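Local coordinates for protein molybdopterin adenylyltransferase (Pyrococcus furiosus, PDB 4LHB) that catalyses the adenylation of molybdopterin with ATP during molybdenum-cofactor biosynthesis, working as a homohexamer of the MoaB/Mog family, at residues G52-E57 with T168-I173. Sequence-based numbering, arbitrary orientation.
Sequences GPLIIE and TGLEII
Leu170 meets Leu54 and Ile55 where two helices of the α/β fold of the MoaB/Mog family, 51-60 and 163-184, lie side by side against the central mixed sheet. The example illustrates how one branched side chain can pack against two successive residues of a neighbouring helix: no hydrogen bond crosses between segments 52-57 and 168-173, and the contact is wholly apolar, with 131 Å² buried over both sides. The CB of Leu170 is directed toward helix 51-60, and this residue contributes the largest share. With CG opposite the carbonyl carbon (chi1 -77°) and chi2 at 166°, both methyls are brought to the partner helix. CD1 of Leu170 does most of the touching, lying 3.9 Å from CG of Leu54. The same CD1 of Leu170 is 4.0 Å from CA of Ile55 and 4.1 Å from CG1 of Ile55. CD2 of Leu170 approaches the Ile55 backbone as well, at 4.2 Å from CA of Ile55. Leu54 slants across Leu170, whereas the Ile55 side chain runs roughly perpendicular to that of Leu170. The backbones approach closely here, the CA atoms of Ile55 and Leu170 lying 7.1 Å apart, which lets the leucine reach the main chain of Ile55 as well as its side chain. Val166 and Lys167, packing on Ile55 and Leu54, extend the seam one turn back along helix 163-184, while Leu59 and Glu58 cover Leu170 further along helix 51-60. Beyond the pair, Ile56 packs on strand 64-71, and Ile172 on helix 121-133 and on Val138 of a second subunit.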
loop_
_atom_site.group_PDB
_atom_site.type_symbol
_atom_site.label_atom_id
_atom_site.label_comp_id
_atom_site.label_asym_id
_atom_site.label_seq_id
_atom_site.Cartn_x
_atom_site.Cartn_y
_atom_site.Cartn_z
ATOM N N GLY C 52 15.828 12.832 25.160
ATOM C CA GLY C 52 16.188 11.464 25.530
ATOM C C GLY C 52 16.234 11.279 27.060
ATOM O O GLY C 52 15.524 10.450 27.615
ATOM N N PRO C 53 17.070 12.076 27.757
ATOM C CA PRO C 53 17.215 11.948 29.231
ATOM C C PRO C 53 15.925 12.087 30.005
ATOM O O PRO C 53 15.727 11.352 30.977
ATOM C CB PRO C 53 18.189 13.091 29.585
ATOM C CG PRO C 53 19.037 13.183 28.355
ATOM C CD PRO C 53 18.062 13.030 27.204
ATOM N N LEU C 54 15.063 13.008 29.592
ATOM C CA LEU C 54 13.745 13.088 30.199
ATOM C C LEU C 54 13.026 11.719 30.079
ATOM O O LEU C 54 12.637 11.136 31.092
ATOM C CB LEU C 54 12.921 14.209 29.572
ATOM C CG LEU C 54 11.491 14.367 30.099
ATOM C CD1 LEU C 54 11.448 14.356 31.642
ATOM C CD2 LEU C 54 10.881 15.649 29.505
ATOM N N ILE C 55 12.905 11.198 28.853
ATOM C CA ILE C 55 12.288 9.883 28.598
ATOM C C ILE C 55 12.912 8.820 29.487
ATOM O O ILE C 55 12.193 7.993 30.042
ATOM C CB ILE C 55 12.362 9.430 27.093
ATOM C CG1 ILE C 55 11.591 10.383 26.159
ATOM C CG2 ILE C 55 11.799 8.041 26.849
ATOM C CD1 ILE C 55 12.132 10.384 24.735
ATOM N N ILE C 56 14.234 8.835 29.622
ATOM C CA ILE C 56 14.917 7.828 30.432
ATOM C C ILE C 56 14.551 7.990 31.918
ATOM O O ILE C 56 14.383 7.021 32.624
ATOM C CB ILE C 56 16.453 7.903 30.275
ATOM C CG1 ILE C 56 16.871 7.530 28.854
ATOM C CG2 ILE C 56 17.193 6.966 31.246
ATOM C CD1 ILE C 56 18.249 8.055 28.526
ATOM N N GLU C 57 14.441 9.221 32.376
ATOM C CA GLU C 57 14.107 9.483 33.757
ATOM C C GLU C 57 12.728 8.949 34.022
ATOM O O GLU C 57 12.550 8.131 34.915
ATOM C CB GLU C 57 14.134 10.978 34.037
ATOM C CG GLU C 57 14.270 11.373 35.497
ATOM C CD GLU C 57 14.352 12.887 35.662
ATOM O OE1 GLU C 57 15.302 13.376 36.314
ATOM O OE2 GLU C 57 13.479 13.602 35.111
ATOM N N THR C 168 4.077 15.405 26.795
ATOM C CA THR C 168 2.718 14.967 26.499
ATOM C C THR C 168 2.721 13.497 26.089
ATOM O O THR C 168 1.862 12.733 26.519
ATOM C CB THR C 168 2.068 15.797 25.392
ATOM O OG1 THR C 168 2.516 17.160 25.477
ATOM C CG2 THR C 168 0.562 15.786 25.519
ATOM N N GLY C 169 3.702 13.071 25.291
ATOM C CA GLY C 169 3.817 11.642 24.933
ATOM C C GLY C 169 4.074 10.703 26.114
ATOM O O GLY C 169 3.513 9.577 26.225
ATOM N N LEU C 170 4.929 11.180 27.004
ATOM C CA LEU C 170 5.228 10.451 28.228
ATOM C C LEU C 170 3.999 10.289 29.132
ATOM O O LEU C 170 3.794 9.246 29.743
ATOM C CB LEU C 170 6.377 11.122 28.963
ATOM C CG LEU C 170 7.740 10.832 28.336
ATOM C CD1 LEU C 170 8.810 11.781 28.882
ATOM C CD2 LEU C 170 8.126 9.368 28.480
ATOM N N GLU C 171 3.155 11.286 29.212
ATOM C CA GLU C 171 1.949 11.090 29.983
ATOM C C GLU C 171 1.230 9.808 29.468
ATOM O O GLU C 171 0.771 8.956 30.246
ATOM C CB GLU C 171 1.036 12.304 29.838
ATOM C CG GLU C 171 0.981 13.304 30.993
ATOM C CD GLU C 171 -0.371 14.058 30.999
ATOM O OE1 GLU C 171 -1.447 13.388 31.004
ATOM O OE2 GLU C 171 -0.368 15.320 30.987
ATOM N N ILE C 172 1.181 9.663 28.138
ATOM C CA ILE C 172 0.370 8.613 27.510
ATOM C C ILE C 172 1.024 7.255 27.634
ATOM O O ILE C 172 0.364 6.259 27.937
ATOM C CB ILE C 172 -0.029 8.980 26.053
ATOM C CG1 ILE C 172 -0.788 10.312 26.039
ATOM C CG2 ILE C 172 -0.914 7.918 25.431
ATOM C CD1 ILE C 172 -0.875 10.941 24.670
ATOM N N ILE C 173 2.326 7.208 27.440
ATOM C CA ILE C 173 3.061 5.949 27.573
ATOM C C ILE C 173 2.991 5.416 29.006
ATOM O O ILE C 173 2.659 4.247 29.200
ATOM C CB ILE C 173 4.526 6.109 27.107
ATOM C CG1 ILE C 173 4.555 6.532 25.630
ATOM C CG2 ILE C 173 5.337 4.820 27.291
ATOM C CD1 ILE C 173 5.784 7.316 25.244
#